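Local structure of dachshund (Homo sapiens, 1L8R) at residues G44-T47 with V48-L52; L85-R88 with K89-E92; T93-N96 with D97-A101. The protein regulates transcription during organogenesis, working with SIX and EYA proteins, and carries in this DACHbox-N domain a DNA-binding motif resembling the forkhead/winged-helix fold. All blocks are in the same frame, centred on the assembly; numbering follows the deposited sequence.

Contact 1 (G44-T47 with V48-L52); sequences GLHT and VYTKL
H46 and T50 meet through a doubly used carbonyl. The oxygen of H46 accepts the backbone N of T50 and also its hydroxyl, T50 OG1 lying 3.0 Å from H46 O, and the two donors reach that oxygen from opposite faces of the carbonyl plane. A threonine on an exposed helix face commonly satisfies its hydroxyl in this way, by bending it back to the carbonyl four residues earlier; here OG1 stands beside its own backbone N (chi1 -58°), a position from which H46 O is within reach.

The other rungs are backbone to backbone. G44 holds the N-cap position, and its oxygen takes long, weak bonds from T47 N and V48 N. The next rungs are firmer: Y49 N gives to L45 O at 3.0 Å, and K51 N lies 2.8 Å from T47 O. The Y49 ring also lies against L45 O, which sits 3.5 Å above its plane, towards the rim; this is a contact, not a bond.

Apolar groups fill in between. L45 divides its branches, CD1 resting 4.1 Å from V48 CG2 while CD2 lies 4.1 Å from Y49 CZ, at the hydroxyl end of the ring. T47 and K51 run side by side, and CG2 of T47 meets CE of K51 at 3.7 Å.

Helix 45-54 thus presents L45 and V48 to F34 of helix 30-37 and V48 and K51 to helix 88-99, while the Y49 ring takes a cation-pi contact from K84, at the start of strand 84-87.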
loop_
_atom_site.group_PDB
_atom_site.type_symbol
_atom_site.label_atom_id
_atom_site.label_comp_id
_atom_site.label_asym_id
_atom_site.label_seq_id
_atom_site.Cartn_x
_atom_site.Cartn_y
_atom_site.Cartn_z
ATOM N N GLY A 44 4.251 -13.074 -2.685
ATOM C CA GLY A 44 4.831 -12.905 -1.366
ATOM C C GLY A 44 5.086 -11.460 -0.982
ATOM O O GLY A 44 5.901 -10.778 -1.604
ATOM N N LEU A 45 4.385 -10.996 0.049
ATOM C CA LEU A 45 4.545 -9.630 0.530
ATOM C C LEU A 45 5.866 -9.558 1.280
ATOM O O LEU A 45 6.431 -8.482 1.472
ATOM C CB LEU A 45 3.393 -9.260 1.469
ATOM C CG LEU A 45 3.195 -7.774 1.783
ATOM C CD1 LEU A 45 2.869 -7.020 0.499
ATOM C CD2 LEU A 45 2.065 -7.611 2.784
ATOM N N HIS A 46 6.355 -10.720 1.705
ATOM C CA HIS A 46 7.618 -10.805 2.426
ATOM C C HIS A 46 8.739 -10.365 1.486
ATOM O O HIS A 46 9.669 -9.664 1.891
ATOM C CB HIS A 46 7.848 -12.246 2.901
ATOM C CG HIS A 46 9.047 -12.414 3.783
ATOM N ND1 HIS A 46 10.331 -12.490 3.292
ATOM C CD2 HIS A 46 9.155 -12.517 5.132
ATOM C CE1 HIS A 46 11.180 -12.632 4.295
ATOM N NE2 HIS A 46 10.490 -12.651 5.422
ATOM N N THR A 47 8.630 -10.770 0.224
ATOM C CA THR A 47 9.620 -10.416 -0.785
ATOM C C THR A 47 9.518 -8.923 -1.068
ATOM O O THR A 47 10.528 -8.255 -1.289
ATOM C CB THR A 47 9.386 -11.193 -2.094
ATOM O OG1 THR A 47 9.384 -12.600 -1.814
ATOM C CG2 THR A 47 10.488 -10.888 -3.106
ATOM N N VAL A 48 8.290 -8.404 -1.063
ATOM C CA VAL A 48 8.069 -6.980 -1.295
ATOM C C VAL A 48 8.856 -6.186 -0.258
ATOM O O VAL A 48 9.601 -5.271 -0.605
ATOM C CB VAL A 48 6.569 -6.601 -1.177
ATOM C CG1 VAL A 48 6.414 -5.086 -1.158
ATOM C CG2 VAL A 48 5.787 -7.185 -2.344
ATOM N N TYR A 49 8.695 -6.542 1.013
ATOM C CA TYR A 49 9.408 -5.851 2.083
ATOM C C TYR A 49 10.919 -5.933 1.867
ATOM O O TYR A 49 11.644 -4.968 2.111
ATOM C CB TYR A 49 9.040 -6.451 3.446
ATOM C CG TYR A 49 7.626 -6.152 3.912
ATOM C CD1 TYR A 49 7.098 -6.789 5.036
ATOM C CD2 TYR A 49 6.824 -5.219 3.249
ATOM C CE1 TYR A 49 5.809 -6.506 5.492
ATOM C CE2 TYR A 49 5.533 -4.930 3.695
ATOM C CZ TYR A 49 5.034 -5.577 4.819
ATOM O OH TYR A 49 3.767 -5.291 5.279
ATOM N N THR A 50 11.396 -7.087 1.409
ATOM C CA THR A 50 12.821 -7.263 1.151
ATOM C C THR A 50 13.280 -6.299 0.053
ATOM O O THR A 50 14.295 -5.612 0.192
ATOM C CB THR A 50 13.136 -8.703 0.700
ATOM O OG1 THR A 50 12.690 -9.627 1.703
ATOM C CG2 THR A 50 14.632 -8.876 0.485
ATOM N N LYS A 51 12.526 -6.247 -1.038
ATOM C CA LYS A 51 12.871 -5.364 -2.144
ATOM C C LYS A 51 12.774 -3.898 -1.734
ATOM O O LYS A 51 13.639 -3.090 -2.073
ATOM C CB LYS A 51 11.952 -5.631 -3.337
ATOM C CG LYS A 51 12.114 -7.017 -3.935
ATOM C CD LYS A 51 11.207 -7.196 -5.140
ATOM C CE LYS A 51 11.413 -8.555 -5.785
ATOM N NZ LYS A 51 12.819 -8.737 -6.241
ATOM N N LEU A 52 11.717 -3.559 -1.004
ATOM C CA LEU A 52 11.516 -2.189 -0.542
ATOM C C LEU A 52 12.725 -1.726 0.275
ATOM O O LEU A 52 13.182 -0.594 0.134
ATOM C CB LEU A 52 10.238 -2.120 0.298
ATOM C CG LEU A 52 9.098 -1.174 -0.099
ATOM C CD1 LEU A 52 8.981 -1.020 -1.617
ATOM C CD2 LEU A 52 7.808 -1.714 0.481
#

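Contact 2 (L85-R88 with K89-E92); sequences LISR and KDFE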
loop_
_atom_site.group_PDB
_atom_site.type_symbol
_atom_site.label_atom_id
_atom_site.label_comp_id
_atom_site.label_asym_id
_atom_site.label_seq_id
_atom_site.Cartn_x
_atom_site.Cartn_y
_atom_site.Cartn_z
ATOM N N LEU A 85 1.631 1.646 4.100
ATOM C CA LEU A 85 1.264 2.529 3.004
ATOM C C LEU A 85 2.505 3.077 2.304
ATOM O O LEU A 85 3.509 3.364 2.948
ATOM C CB LEU A 85 0.478 3.727 3.553
ATOM C CG LEU A 85 -0.745 3.519 4.450
ATOM C CD1 LEU A 85 -1.239 4.878 4.946
ATOM C CD2 LEU A 85 -1.850 2.791 3.684
ATOM N N ILE A 86 2.447 3.219 0.983
ATOM C CA ILE A 86 3.567 3.824 0.265
ATOM C C ILE A 86 3.013 4.691 -0.860
ATOM O O ILE A 86 1.881 4.500 -1.287
ATOM C CB ILE A 86 4.580 2.788 -0.313
ATOM C CG1 ILE A 86 3.900 1.838 -1.294
ATOM C CG2 ILE A 86 5.276 2.051 0.834
ATOM C CD1 ILE A 86 4.911 1.009 -2.096
ATOM N N SER A 87 3.797 5.664 -1.315
ATOM C CA SER A 87 3.342 6.555 -2.378
ATOM C C SER A 87 3.172 5.816 -3.700
ATOM O O SER A 87 3.767 4.760 -3.918
ATOM C CB SER A 87 4.328 7.717 -2.550
ATOM O OG SER A 87 5.593 7.266 -3.009
ATOM N N ARG A 88 2.352 6.361 -4.594
ATOM C CA ARG A 88 2.153 5.705 -5.877
ATOM C C ARG A 88 3.459 5.649 -6.659
ATOM O O ARG A 88 3.718 4.675 -7.363
ATOM C CB ARG A 88 1.056 6.409 -6.683
ATOM C CG ARG A 88 -0.347 6.005 -6.234
ATOM C CD ARG A 88 -1.443 6.559 -7.129
ATOM N NE ARG A 88 -1.464 8.019 -7.127
ATOM C CZ ARG A 88 -2.461 8.750 -7.612
ATOM N NH1 ARG A 88 -3.525 8.161 -8.141
ATOM N NH2 ARG A 88 -2.393 10.073 -7.565
ATOM N N LYS A 89 4.291 6.678 -6.514
ATOM C CA LYS A 89 5.578 6.712 -7.206
ATOM C C LYS A 89 6.472 5.594 -6.671
ATOM O O LYS A 89 7.173 4.927 -7.432
ATOM C CB LYS A 89 6.277 8.057 -7.001
ATOM C CG LYS A 89 7.472 8.260 -7.926
ATOM C CD LYS A 89 8.218 9.558 -7.631
ATOM C CE LYS A 89 9.225 9.381 -6.504
ATOM N NZ LYS A 89 10.333 8.470 -6.915
ATOM N N ASP A 90 6.452 5.400 -5.354
ATOM C CA ASP A 90 7.256 4.352 -4.742
ATOM C C ASP A 90 6.713 2.978 -5.111
ATOM O O ASP A 90 7.474 2.009 -5.240
ATOM C CB ASP A 90 7.304 4.520 -3.218
ATOM C CG ASP A 90 8.303 5.585 -2.778
ATOM O OD1 ASP A 90 9.151 5.989 -3.601
ATOM O OD2 ASP A 90 8.255 6.010 -1.606
ATOM N N PHE A 91 5.401 2.873 -5.289
ATOM C CA PHE A 91 4.855 1.585 -5.660
ATOM C C PHE A 91 5.330 1.258 -7.073
ATOM O O PHE A 91 5.687 0.125 -7.362
ATOM C CB PHE A 91 3.331 1.577 -5.649
ATOM C CG PHE A 91 2.752 0.243 -6.012
ATOM C CD1 PHE A 91 2.792 -0.812 -5.108
ATOM C CD2 PHE A 91 2.238 0.015 -7.282
ATOM C CE1 PHE A 91 2.337 -2.080 -5.460
ATOM C CE2 PHE A 91 1.782 -1.246 -7.646
ATOM C CZ PHE A 91 1.829 -2.296 -6.735
ATOM N N GLU A 92 5.332 2.259 -7.950
ATOM C CA GLU A 92 5.766 2.022 -9.323
ATOM C C GLU A 92 7.235 1.608 -9.341
ATOM O O GLU A 92 7.628 0.736 -10.110
ATOM C CB GLU A 92 5.546 3.266 -10.195
ATOM C CG GLU A 92 4.083 3.704 -10.327
ATOM C CD GLU A 92 3.136 2.593 -10.788
ATOM O OE1 GLU A 92 3.605 1.520 -11.222
ATOM O OE2 GLU A 92 1.904 2.800 -10.722
HETATM O O HOH W 1 6.329 5.738 0.063
#
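I86 packs its CD1 methyl against the backbone of F91, 3.6 Å from F91 CA, where strand 84-87 of the antiparallel sheet gives way to helix 88-99, a junction that illustrates the serine N-cap. The isoleucine is still bonded in the sheet, to I28, but CG1 is set between its backbone N and carbonyl carbon (chi1 60°), which brings CD1 under the first helical turn. There the methyl meets F91 CB at 3.9 Å and approaches the phenylalanine ring at its edge, near the ring plane.

S87 is the cap itself. Its OG accepts the N-H of D90 at 3.1 Å, with an angle of 151° at the hydrogen, so a helix-end amide finds an acceptor in a side chain. The carbonyl of the same serine opens the regular ladder, receiving F91 N at 2.8 Å. Replacing this serine by an alanine removes OG, and D90 N would probably lose its side-chain acceptor, leaving the helix start less firmly held.

R88, the first helical residue, gives its carbonyl to E92 N at 3.0 Å, while CG of E92 lies 3.1 Å from R88 O. The side chain of R88 turns away to the sheet, where the guanidinium makes a salt bridge with E26 and a hydrogen bond to the carbonyl of D11; E92 likewise pairs with R13.

A water ties the D90 carboxylate to the strand, accepting from S87 N at 2.9 Å and donating to D90 OD2 at 2.6 Å.

Contact 3 (T93-N96 with D97-A101); sequences TLYN and DCTNA
Y95 lies beneath the methyl of T99, whose CG2 sits over one face of the ring, displaced towards the rim, 4.3 Å from its centroid and 19° off the normal. This CH-pi contact belongs to the last turns of helix 88-99, and it shows how an alpha-helix runs out at its C-terminal end. The CH-pi contact and a hydroxyl bond come from the same threonine: with OG1 between the backbone N and carbonyl carbon (chi1 57°), the hydroxyl reaches Y95 O at 2.8 Å from above the carbonyl plane, while CG2 is left to meet the ring. R13 adds a cation-pi contact to this tyrosine.

Earlier in the helix the ladder is regular, D97 N giving to T93 O at 3.0 Å. Beyond it the bonds weaken and divide: C98 N points between L94 O and Y95 O, and T99 N between Y95 O and N96 O, all four weak. Y95 O thus gathers the threonine hydroxyl together with two weak backbone donors. On the buried side, CD1 of L94 touches SG of C98 at 3.8 Å, next to K51 and L52 of helix 45-54. The carboxylate of D97 turns elsewhere, to a salt bridge with R54.

N100, the first residue to leave helical backbone angles, still contributes one sound bond, its N lying 2.8 Å from N96 O with an angle of 156° at the hydrogen.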
loop_
_atom_site.group_PDB
_atom_site.type_symbol
_atom_site.label_atom_id
_atom_site.label_comp_id
_atom_site.label_asym_id
_atom_site.label_seq_id
_atom_site.Cartn_x
_atom_site.Cartn_y
_atom_site.Cartn_z
ATOM N N THR A 93 8.043 2.230 -8.487
ATOM C CA THR A 93 9.455 1.882 -8.394
ATOM C C THR A 93 9.531 0.417 -7.968
ATOM O O THR A 93 10.318 -0.360 -8.505
ATOM C CB THR A 93 10.186 2.753 -7.350
ATOM O OG1 THR A 93 10.163 4.125 -7.769
ATOM C CG2 THR A 93 11.633 2.308 -7.194
ATOM N N LEU A 94 8.708 0.049 -6.990
ATOM C CA LEU A 94 8.665 -1.328 -6.516
ATOM C C LEU A 94 8.195 -2.237 -7.648
ATOM O O LEU A 94 8.787 -3.282 -7.911
ATOM C CB LEU A 94 7.705 -1.455 -5.332
ATOM C CG LEU A 94 7.326 -2.887 -4.958
ATOM C CD1 LEU A 94 8.555 -3.605 -4.399
ATOM C CD2 LEU A 94 6.196 -2.875 -3.947
ATOM N N TYR A 95 7.129 -1.826 -8.323
ATOM C CA TYR A 95 6.582 -2.610 -9.415
ATOM C C TYR A 95 7.621 -2.825 -10.512
ATOM O O TYR A 95 7.788 -3.938 -11.006
ATOM C CB TYR A 95 5.330 -1.928 -9.979
ATOM C CG TYR A 95 4.665 -2.719 -11.082
ATOM C CD1 TYR A 95 5.097 -2.605 -12.402
ATOM C CD2 TYR A 95 3.635 -3.618 -10.800
ATOM C CE1 TYR A 95 4.520 -3.366 -13.412
ATOM C CE2 TYR A 95 3.051 -4.383 -11.803
ATOM C CZ TYR A 95 3.502 -4.252 -13.109
ATOM O OH TYR A 95 2.938 -5.010 -14.107
ATOM N N ASN A 96 8.327 -1.763 -10.887
ATOM C CA ASN A 96 9.343 -1.878 -11.925
ATOM C C ASN A 96 10.440 -2.848 -11.497
ATOM O O ASN A 96 10.923 -3.646 -12.296
ATOM C CB ASN A 96 9.944 -0.503 -12.236
ATOM C CG ASN A 96 8.906 0.479 -12.752
ATOM O OD1 ASN A 96 7.864 0.079 -13.281
ATOM N ND2 ASN A 96 9.194 1.771 -12.619
ATOM N N ASP A 97 10.813 -2.790 -10.223
ATOM C CA ASP A 97 11.859 -3.657 -9.693
ATOM C C ASP A 97 11.458 -5.131 -9.650
ATOM O O ASP A 97 12.312 -6.015 -9.707
ATOM C CB ASP A 97 12.256 -3.182 -8.293
ATOM C CG ASP A 97 13.444 -3.940 -7.739
ATOM O OD1 ASP A 97 14.485 -4.002 -8.427
ATOM O OD2 ASP A 97 13.339 -4.469 -6.613
ATOM N N CYS A 98 10.160 -5.396 -9.554
ATOM C CA CYS A 98 9.653 -6.765 -9.504
ATOM C C CYS A 98 9.406 -7.372 -10.875
ATOM O O CYS A 98 9.372 -8.596 -11.025
ATOM C CB CYS A 98 8.331 -6.817 -8.737
ATOM S SG CYS A 98 8.446 -6.424 -6.989
ATOM N N THR A 99 9.233 -6.520 -11.877
ATOM C CA THR A 99 8.911 -7.002 -13.211
ATOM C C THR A 99 9.888 -6.708 -14.337
ATOM O O THR A 99 9.989 -7.486 -15.287
ATOM C CB THR A 99 7.551 -6.455 -13.639
ATOM O OG1 THR A 99 7.583 -5.023 -13.577
ATOM C CG2 THR A 99 6.460 -6.969 -12.713
ATOM N N ASN A 100 10.593 -5.587 -14.247
ATOM C CA ASN A 100 11.518 -5.196 -15.298
ATOM C C ASN A 100 12.758 -4.515 -14.725
ATOM O O ASN A 100 13.110 -3.401 -15.119
ATOM C CB ASN A 100 10.785 -4.260 -16.268
ATOM C CG ASN A 100 11.621 -3.895 -17.468
ATOM O OD1 ASN A 100 12.298 -4.743 -18.038
ATOM N ND2 ASN A 100 11.565 -2.628 -17.871
ATOM N N ALA A 101 13.419 -5.195 -13.792
ATOM C CA ALA A 101 14.608 -4.652 -13.144
ATOM C C ALA A 101 15.827 -4.597 -14.061
ATOM O O ALA A 101 15.945 -5.461 -14.959
ATOM C CB ALA A 101 14.935 -5.473 -11.906
ATOM O OXT ALA A 101 16.668 -3.695 -13.845
#

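How the contacts relate
Along the chain the contacts come in series: contact 1 within helix 45-54, then contact 2 at the junction of strand 84-87 and helix 88-99, then contact 3 at the far end of that same helix. Contacts 2 and 3 adjoin in sequence, their centres 12 Å apart. Contact 1 lies about 12 Å from contact 3, centre to centre, and touches it: V48 CG1 packs 3.6 Å from L94 CD2, and K51 CD 3.4 Å from C98 SG. It does not touch contact 2. The C-terminal helix therefore links the sheet to helix 45-54 within the winged-helix-like DACHbox-N domain.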